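Local coordinates for protein restriction endonuclease Hpy99I (Helicobacter pylori, PDB 3GOX) that cuts double-stranded DNA at a specific pseudopalindromic target as a zinc-containing type II restriction endonuclease of the beta-beta-alpha-Me class, at residues Val32-Ala37 with Met44-Gly49; Asp16-Lys21 with Ser59-Ile64. One frame throughout, in Å; residues are numbered along the deposited sequence.

Contact 1 (Val32-Ala37 with Met44-Gly49); sequences VGVIRA and MVLFIG
Arg36 lays its side chain across Leu46 on an antiparallel beta hairpin of the SH3-like domain. Strands 32-39 and 42-47 form this hairpin. Arg36 CB lies 3.6 Å from Met44 O. CG stands beside the backbone N (chi1 -65°) and meets Leu46 CB at 3.9 Å; bends at the next two torsions carry the chain past Leu46. NE passes Leu46 CD2, and NH2 ends 3.8 Å from the same methyl, in an oblique approach. Val34 CG1 of the same strand lies over one face of the guanidinium, toward its rim. The charged group thus rests on an apolar patch. Val137 of the second subunit packs on Val34, Arg36 and Ile48.

Val34 and Leu46 are a hydrogen-bonded pair, and their side chains run side by side. Val34 N gives to Leu46 O and Leu46 N gives to Val34 O, both at 2.9 Å. The register then slips by one residue. Arg36 and Ala37 both face Met44, a classic beta bulge. Met44 O takes a bond from Arg36 N at 2.8 Å and a weak one from Ala37 N. Met44 N returns a bond to Ala37 O.

The other face carries Ile35, Val45 and Phe47. Ile35 CD1 meets Val45 CG2 at 3.7 Å. Gly33 pairs with Phe47 without direct bonds between them. Its lack of a side chain leaves room for Val45 CG1 and the Phe47 ring, and Val45 CG1 also lies over one face of that ring. Val18 of strand 17-20 and Val56 of strand 52-57 pack on this face. Where strand 42-47 gives way to a loop, Val32 O accepts Ile48 N nearly straight (171°), and a water joins Val32 O to Gly49 N.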
ATOM      1  N   VAL A  32      11.349  20.061 -14.648  1.00 11.78           N
ATOM      2  CA  VAL A  32      11.733  19.054 -15.636  1.00 12.57           C
ATOM      3  C   VAL A  32      10.709  19.015 -16.757  1.00 12.30           C
ATOM      4  O   VAL A  32       9.497  18.988 -16.540  1.00 13.74           O
ATOM      5  CB  VAL A  32      11.868  17.649 -15.002  1.00 12.29           C
ATOM      6  CG1 VAL A  32      12.249  16.584 -16.061  1.00 13.14           C
ATOM      7  CG2 VAL A  32      12.914  17.705 -13.897  1.00 12.80           C
ATOM      8  N   GLY A  33      11.228  18.985 -17.977  1.00 13.23           N
ATOM      9  CA  GLY A  33      10.417  18.817 -19.170  1.00 13.77           C
ATOM     10  C   GLY A  33      11.012  17.787 -20.101  1.00 13.63           C
ATOM     11  O   GLY A  33      12.186  17.431 -20.001  1.00 13.35           O
ATOM     12  N   VAL A  34      10.167  17.296 -21.002  1.00 13.01           N
ATOM     13  CA  VAL A  34      10.582  16.393 -22.075  1.00 13.58           C
ATOM     14  C   VAL A  34      10.410  17.119 -23.425  1.00 12.74           C
ATOM     15  O   VAL A  34       9.425  17.848 -23.664  1.00 12.91           O
ATOM     16  CB  VAL A  34       9.801  15.069 -22.024  1.00 13.41           C
ATOM     17  CG1 VAL A  34       8.312  15.267 -22.156  1.00 14.42           C
ATOM     18  CG2 VAL A  34      10.335  14.109 -23.073  1.00 14.81           C
ATOM     19  N   ILE A  35      11.379  16.945 -24.325  1.00 12.62           N
ATOM     20  CA  ILE A  35      11.329  17.590 -25.631  1.00 13.29           C
ATOM     21  C   ILE A  35      10.334  16.862 -26.527  1.00 13.19           C
ATOM     22  O   ILE A  35      10.452  15.652 -26.715  1.00 13.04           O
ATOM     23  CB  ILE A  35      12.723  17.582 -26.298  1.00 13.78           C
ATOM     24  CG1 ILE A  35      13.755  18.259 -25.387  1.00 15.69           C
ATOM     25  CG2 ILE A  35      12.673  18.219 -27.703  1.00 14.35           C
ATOM     26  CD1 ILE A  35      13.408  19.641 -25.036  1.00 19.24           C
ATOM     27  N   ARG A  36       9.354  17.605 -27.067  1.00 12.53           N
ATOM     28  CA  ARG A  36       8.275  17.047 -27.879  1.00 12.11           C
ATOM     29  C   ARG A  36       8.349  17.400 -29.357  1.00 12.34           C
ATOM     30  O   ARG A  36       7.757  16.718 -30.190  1.00 12.62           O
ATOM     31  CB  ARG A  36       6.906  17.481 -27.313  1.00 12.26           C
ATOM     32  CG  ARG A  36       6.585  16.944 -25.916  1.00 12.20           C
ATOM     33  CD  ARG A  36       6.803  15.433 -25.752  1.00 12.60           C
ATOM     34  NE  ARG A  36       5.785  14.813 -24.920  1.00 12.46           N
ATOM     35  CZ  ARG A  36       5.874  13.590 -24.412  1.00 13.80           C
ATOM     36  NH1 ARG A  36       6.969  12.861 -24.607  1.00 14.99           N
ATOM     37  NH2 ARG A  36       4.869  13.109 -23.681  1.00 15.06           N
ATOM     38  N   ALA A  37       9.027  18.501 -29.661  1.00 12.37           N
ATOM     39  CA  ALA A  37       9.345  18.856 -31.040  1.00 12.63           C
ATOM     40  C   ALA A  37      10.570  19.748 -31.024  1.00 13.03           C
ATOM     41  O   ALA A  37      10.851  20.401 -30.035  1.00 13.18           O
ATOM     42  CB  ALA A  37       8.156  19.556 -31.719  1.00 12.69           C
ATOM     43  N   MET A  44       9.788  22.552 -28.471  1.00 13.88           N
ATOM     44  CA  MET A  44       8.508  22.460 -27.772  1.00 14.33           C
ATOM     45  C   MET A  44       8.721  21.493 -26.624  1.00 13.83           C
ATOM     46  O   MET A  44       9.060  20.333 -26.858  1.00 14.12           O
ATOM     47  CB  MET A  44       7.412  21.948 -28.689  1.00 14.75           C
ATOM     48  CG  MET A  44       7.122  22.865 -29.859  1.00 16.93           C
ATOM     49  SD  MET A  44       6.561  24.522 -29.344  1.00 22.31           S
ATOM     50  CE  MET A  44       5.156  24.156 -28.298  1.00 24.76           C
ATOM     51  N   VAL A  45       8.572  21.986 -25.391  1.00 13.20           N
ATOM     52  CA  VAL A  45       8.878  21.210 -24.192  1.00 12.77           C
ATOM     53  C   VAL A  45       7.588  20.973 -23.411  1.00 13.02           C
ATOM     54  O   VAL A  45       6.843  21.913 -23.158  1.00 13.87           O
ATOM     55  CB  VAL A  45       9.843  21.983 -23.275  1.00 12.57           C
ATOM     56  CG1 VAL A  45      10.177  21.162 -22.029  1.00 13.15           C
ATOM     57  CG2 VAL A  45      11.111  22.374 -23.997  1.00 14.25           C
ATOM     58  N   LEU A  46       7.326  19.727 -23.041  1.00 12.74           N
ATOM     59  CA  LEU A  46       6.233  19.426 -22.085  1.00 12.43           C
ATOM     60  C   LEU A  46       6.820  19.455 -20.698  1.00 13.00           C
ATOM     61  O   LEU A  46       7.590  18.553 -20.315  1.00 13.66           O
ATOM     62  CB  LEU A  46       5.601  18.054 -22.346  1.00 12.84           C
ATOM     63  CG  LEU A  46       4.525  17.644 -21.342  1.00 12.64           C
ATOM     64  CD1 LEU A  46       3.376  18.633 -21.356  1.00 14.79           C
ATOM     65  CD2 LEU A  46       4.018  16.250 -21.660  1.00 13.37           C
ATOM     66  N   PHE A  47       6.442  20.486 -19.948  1.00 13.03           N
ATOM     67  CA  PHE A  47       6.806  20.561 -18.538  1.00 13.55           C
ATOM     68  C   PHE A  47       5.818  19.714 -17.748  1.00 12.98           C
ATOM     69  O   PHE A  47       4.619  19.959 -17.748  1.00 12.88           O
ATOM     70  CB  PHE A  47       6.883  22.013 -18.093  1.00 12.99           C
ATOM     71  CG  PHE A  47       8.092  22.703 -18.612  1.00 13.21           C
ATOM     72  CD1 PHE A  47       9.323  22.426 -18.055  1.00 13.88           C
ATOM     73  CD2 PHE A  47       8.019  23.591 -19.675  1.00 14.51           C
ATOM     74  CE1 PHE A  47      10.466  23.039 -18.529  1.00 14.03           C
ATOM     75  CE2 PHE A  47       9.158  24.210 -20.157  1.00 14.13           C
ATOM     76  CZ  PHE A  47      10.389  23.930 -19.594  1.00 13.95           C
ATOM     77  N   ILE A  48       6.349  18.676 -17.116  1.00 14.00           N
ATOM     78  CA  ILE A  48       5.539  17.543 -16.677  1.00 15.00           C
ATOM     79  C   ILE A  48       4.671  17.871 -15.456  1.00 14.70           C
ATOM     80  O   ILE A  48       3.507  17.456 -15.398  1.00 15.85           O
ATOM     81  CB  ILE A  48       6.417  16.304 -16.397  1.00 15.12           C
ATOM     82  CG1 ILE A  48       7.137  15.893 -17.686  1.00 16.79           C
ATOM     83  CG2 ILE A  48       5.586  15.149 -15.809  1.00 16.83           C
ATOM     84  CD1 ILE A  48       8.351  15.024 -17.455  1.00 18.85           C
ATOM     85  N   GLY A  49       5.183  18.664 -14.511  1.00 14.11           N
ATOM     86  CA  GLY A  49       4.402  19.004 -13.312  1.00 14.45           C
ATOM     87  C   GLY A  49       3.100  19.722 -13.619  1.00 15.35           C
ATOM     88  O   GLY A  49       2.037  19.390 -13.074  1.00 16.82           O
TER
HETATM   89  O   HOH W   1       7.887  19.849 -14.400  1.00 10.17           O

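Contact 2 (Asp16-Lys21 with Ser59-Ile64); sequences DFVIAK and SELEAI
Ile19 lies side by side with Glu62, its CG1 3.9 Å from Glu62 CB. The two are a hydrogen-bonded pair between antiparallel strands 17-20 and 61-63, the first and last strands, in chain order, of the five-stranded antiparallel sheet of the SH3-like domain. Ile19 CG1 stands between the backbone N and the carbonyl carbon (chi1 53°), which also brings it near Glu62 O. CG2, anti to the carbonyl carbon, reaches Ile64. There the two isoleucines cross at about a right angle, with Ile19 CG2 and Ile64 CG2 4.0 Å apart. Ile64 CG1 adds a contact to Phe17 CB.

Two reciprocal backbone bonds hold the pair. Ile19 N gives to Glu62 O at 2.9 Å, and Glu62 N gives to Ile19 O at 3.0 Å. Ile64 N points at Phe17 O with a nearly straight N-H (171°), but it approaches from above the carbonyl plane.

The opposite face is made by Val18, Ala20, Leu61 and Ala63. Val18 CG2 touches Leu61 CD2 at 4.0 Å. Val45 of the neighbouring hairpin packs on both of these residues, and Phe47 packs on Ala20.

At the exposed end, Lys21 N bonds to Glu60 O. The lysine chain, bent only at chi3, runs outward past the backbone of 59-62. CG passes Glu62 CB, and CD comes 3.5 Å from Ser59 O. Glu60 OE1 bonds Asn22 ND2. At the far end, a water accepts from Phe17 N at 2.9 Å and gives a longer bond to Ile64 O at 3.3 Å.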
ATOM      1  N   ASP A  16      14.386  13.741 -25.178  1.00 14.65           N
ATOM      2  CA  ASP A  16      15.389  14.148 -24.189  1.00 14.55           C
ATOM      3  C   ASP A  16      14.721  14.887 -23.037  1.00 13.83           C
ATOM      4  O   ASP A  16      13.677  15.526 -23.204  1.00 14.93           O
ATOM      5  CB  ASP A  16      16.441  15.101 -24.767  1.00 15.20           C
ATOM      6  CG  ASP A  16      17.423  14.431 -25.703  1.00 17.63           C
ATOM      7  OD1 ASP A  16      17.510  13.185 -25.763  1.00 20.05           O
ATOM      8  OD2 ASP A  16      18.162  15.211 -26.351  1.00 22.39           O
ATOM      9  N   PHE A  17      15.351  14.819 -21.869  1.00 12.97           N
ATOM     10  CA  PHE A  17      14.905  15.557 -20.688  1.00 12.46           C
ATOM     11  C   PHE A  17      15.761  16.782 -20.395  1.00 12.17           C
ATOM     12  O   PHE A  17      16.973  16.772 -20.584  1.00 12.66           O
ATOM     13  CB  PHE A  17      14.870  14.624 -19.473  1.00 12.13           C
ATOM     14  CG  PHE A  17      13.751  13.629 -19.533  1.00 12.46           C
ATOM     15  CD1 PHE A  17      12.480  13.967 -19.111  1.00 13.38           C
ATOM     16  CD2 PHE A  17      13.961  12.372 -20.063  1.00 14.49           C
ATOM     17  CE1 PHE A  17      11.449  13.043 -19.206  1.00 13.62           C
ATOM     18  CE2 PHE A  17      12.933  11.452 -20.155  1.00 14.41           C
ATOM     19  CZ  PHE A  17      11.676  11.801 -19.721  1.00 13.79           C
ATOM     20  N   VAL A  18      15.098  17.848 -19.963  1.00 11.64           N
ATOM     21  CA  VAL A  18      15.731  19.119 -19.688  1.00 12.71           C
ATOM     22  C   VAL A  18      15.151  19.721 -18.425  1.00 12.82           C
ATOM     23  O   VAL A  18      14.048  19.328 -17.987  1.00 13.30           O
ATOM     24  CB  VAL A  18      15.501  20.125 -20.837  1.00 12.40           C
ATOM     25  CG1 VAL A  18      16.229  19.655 -22.096  1.00 12.76           C
ATOM     26  CG2 VAL A  18      14.010  20.331 -21.113  1.00 14.55           C
ATOM     27  N   ILE A  19      15.876  20.685 -17.869  1.00 13.17           N
ATOM     28  CA  ILE A  19      15.295  21.576 -16.878  1.00 13.74           C
ATOM     29  C   ILE A  19      15.272  22.990 -17.432  1.00 14.26           C
ATOM     30  O   ILE A  19      16.125  23.384 -18.240  1.00 14.05           O
ATOM     31  CB  ILE A  19      16.040  21.555 -15.522  1.00 14.47           C
ATOM     32  CG1 ILE A  19      17.534  21.813 -15.713  1.00 15.65           C
ATOM     33  CG2 ILE A  19      15.750  20.228 -14.801  1.00 15.32           C
ATOM     34  CD1 ILE A  19      18.301  21.925 -14.402  1.00 18.64           C
ATOM     35  N   ALA A  20      14.300  23.761 -16.977  1.00 14.37           N
ATOM     36  CA  ALA A  20      14.301  25.205 -17.186  1.00 14.46           C
ATOM     37  C   ALA A  20      15.409  25.833 -16.360  1.00 14.73           C
ATOM     38  O   ALA A  20      15.457  25.660 -15.152  1.00 15.04           O
ATOM     39  CB  ALA A  20      12.944  25.801 -16.789  1.00 15.09           C
ATOM     40  N   LYS A  21      16.292  26.576 -17.017  1.00 14.63           N
ATOM     41  CA  LYS A  21      17.343  27.296 -16.301  1.00 15.94           C
ATOM     42  C   LYS A  21      16.794  28.475 -15.509  1.00 16.73           C
ATOM     43  O   LYS A  21      17.309  28.789 -14.450  1.00 18.30           O
ATOM     44  CB  LYS A  21      18.405  27.812 -17.273  1.00 16.41           C
ATOM     45  CG  LYS A  21      19.236  26.728 -17.922  1.00 17.78           C
ATOM     46  CD  LYS A  21      20.248  27.320 -18.927  1.00 21.75           C
ATOM     47  CE  LYS A  21      21.477  27.840 -18.232  1.00 24.81           C
ATOM     48  NZ  LYS A  21      22.636  27.902 -19.166  1.00 29.05           N
ATOM     49  N   SER A  59      18.808  28.009 -25.356  1.00 15.56           N
ATOM     50  CA  SER A  59      19.638  28.680 -24.349  1.00 15.45           C
ATOM     51  C   SER A  59      19.012  28.724 -22.961  1.00 15.02           C
ATOM     52  O   SER A  59      19.729  28.912 -21.973  1.00 15.78           O
ATOM     53  CB  SER A  59      19.989  30.098 -24.797  1.00 15.38           C
ATOM     54  OG  SER A  59      18.839  30.917 -24.877  1.00 16.97           O
ATOM     55  N   GLU A  60      17.696  28.547 -22.898  1.00 14.20           N
ATOM     56  CA  GLU A  60      16.938  28.565 -21.640  1.00 13.53           C
ATOM     57  C   GLU A  60      16.820  27.167 -21.007  1.00 14.10           C
ATOM     58  O   GLU A  60      16.193  27.030 -19.963  1.00 14.05           O
ATOM     59  CB  GLU A  60      15.534  29.118 -21.897  1.00 14.11           C
ATOM     60  CG  GLU A  60      15.474  30.551 -22.355  1.00 16.01           C
ATOM     61  CD  GLU A  60      15.728  31.551 -21.246  1.00 20.46           C
ATOM     62  OE1 GLU A  60      15.333  31.281 -20.086  1.00 23.66           O
ATOM     63  OE2 GLU A  60      16.344  32.605 -21.525  1.00 24.31           O
ATOM     64  N   LEU A  61      17.403  26.144 -21.641  1.00 13.01           N
ATOM     65  CA  LEU A  61      17.260  24.735 -21.203  1.00 13.30           C
ATOM     66  C   LEU A  61      18.614  24.122 -20.893  1.00 13.62           C
ATOM     67  O   LEU A  61      19.615  24.490 -21.513  1.00 14.84           O
ATOM     68  CB  LEU A  61      16.616  23.900 -22.303  1.00 12.75           C
ATOM     69  CG  LEU A  61      15.220  24.348 -22.753  1.00 14.16           C
ATOM     70  CD1 LEU A  61      14.748  23.589 -23.987  1.00 15.52           C
ATOM     71  CD2 LEU A  61      14.201  24.250 -21.613  1.00 14.31           C
ATOM     72  N   GLU A  62      18.630  23.196 -19.929  1.00 14.13           N
ATOM     73  CA  GLU A  62      19.814  22.432 -19.599  1.00 14.61           C
ATOM     74  C   GLU A  62      19.431  20.938 -19.635  1.00 13.93           C
ATOM     75  O   GLU A  62      18.515  20.503 -18.947  1.00 13.58           O
ATOM     76  CB  GLU A  62      20.320  22.821 -18.220  1.00 15.75           C
ATOM     77  CG  GLU A  62      21.566  22.100 -17.805  1.00 19.72           C
ATOM     78  CD  GLU A  62      22.039  22.511 -16.418  1.00 26.73           C
ATOM     79  OE1 GLU A  62      21.744  23.652 -15.973  1.00 31.39           O
ATOM     80  OE2 GLU A  62      22.717  21.682 -15.777  1.00 31.87           O
ATOM     81  N   ALA A  63      20.129  20.155 -20.444  1.00 14.17           N
ATOM     82  CA  ALA A  63      19.923  18.708 -20.497  1.00 14.02           C
ATOM     83  C   ALA A  63      20.292  18.079 -19.163  1.00 14.29           C
ATOM     84  O   ALA A  63      21.269  18.458 -18.522  1.00 15.20           O
ATOM     85  CB  ALA A  63      20.778  18.070 -21.596  1.00 14.38           C
ATOM     86  N   ILE A  64      19.466  17.112 -18.751  1.00 13.96           N
ATOM     87  CA  ILE A  64      19.747  16.299 -17.575  1.00 14.56           C
ATOM     88  C   ILE A  64      19.713  14.803 -17.894  1.00 14.02           C
ATOM     89  O   ILE A  64      19.080  14.358 -18.871  1.00 14.63           O
ATOM     90  CB  ILE A  64      18.774  16.612 -16.406  1.00 14.71           C
ATOM     91  CG1 ILE A  64      17.318  16.267 -16.759  1.00 15.92           C
ATOM     92  CG2 ILE A  64      18.892  18.049 -16.007  1.00 16.37           C
ATOM     93  CD1 ILE A  64      16.377  16.224 -15.491  1.00 16.44           C
TER
HETATM   94  O   HOH W   2      17.701  13.063 -21.560  0.50 16.98           O

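Overall arrangement
Both contacts belong to one antiparallel sheet in the SH3-like domain, with strands ordered 52-57, 42-47, 32-39, 17-20, 61-63. Contact 1 is a local hairpin and is mostly buried. Contact 2 joins segments 38 residues apart, at an outermost strand within the chain, and is only partly buried. Their centres are about 9 Å apart. Segments 16-21 and 32-37 link the two, with probable hydrogen bonds from Gly33 N to Val18 O and from Ile35 N to Asp16 O. Contact 1 has the bulge and more approaches from the second subunit, whereas contact 2 keeps regular pairing. Each has exposed charge: Arg36 in contact 1, Lys21 and Glu62 in contact 2.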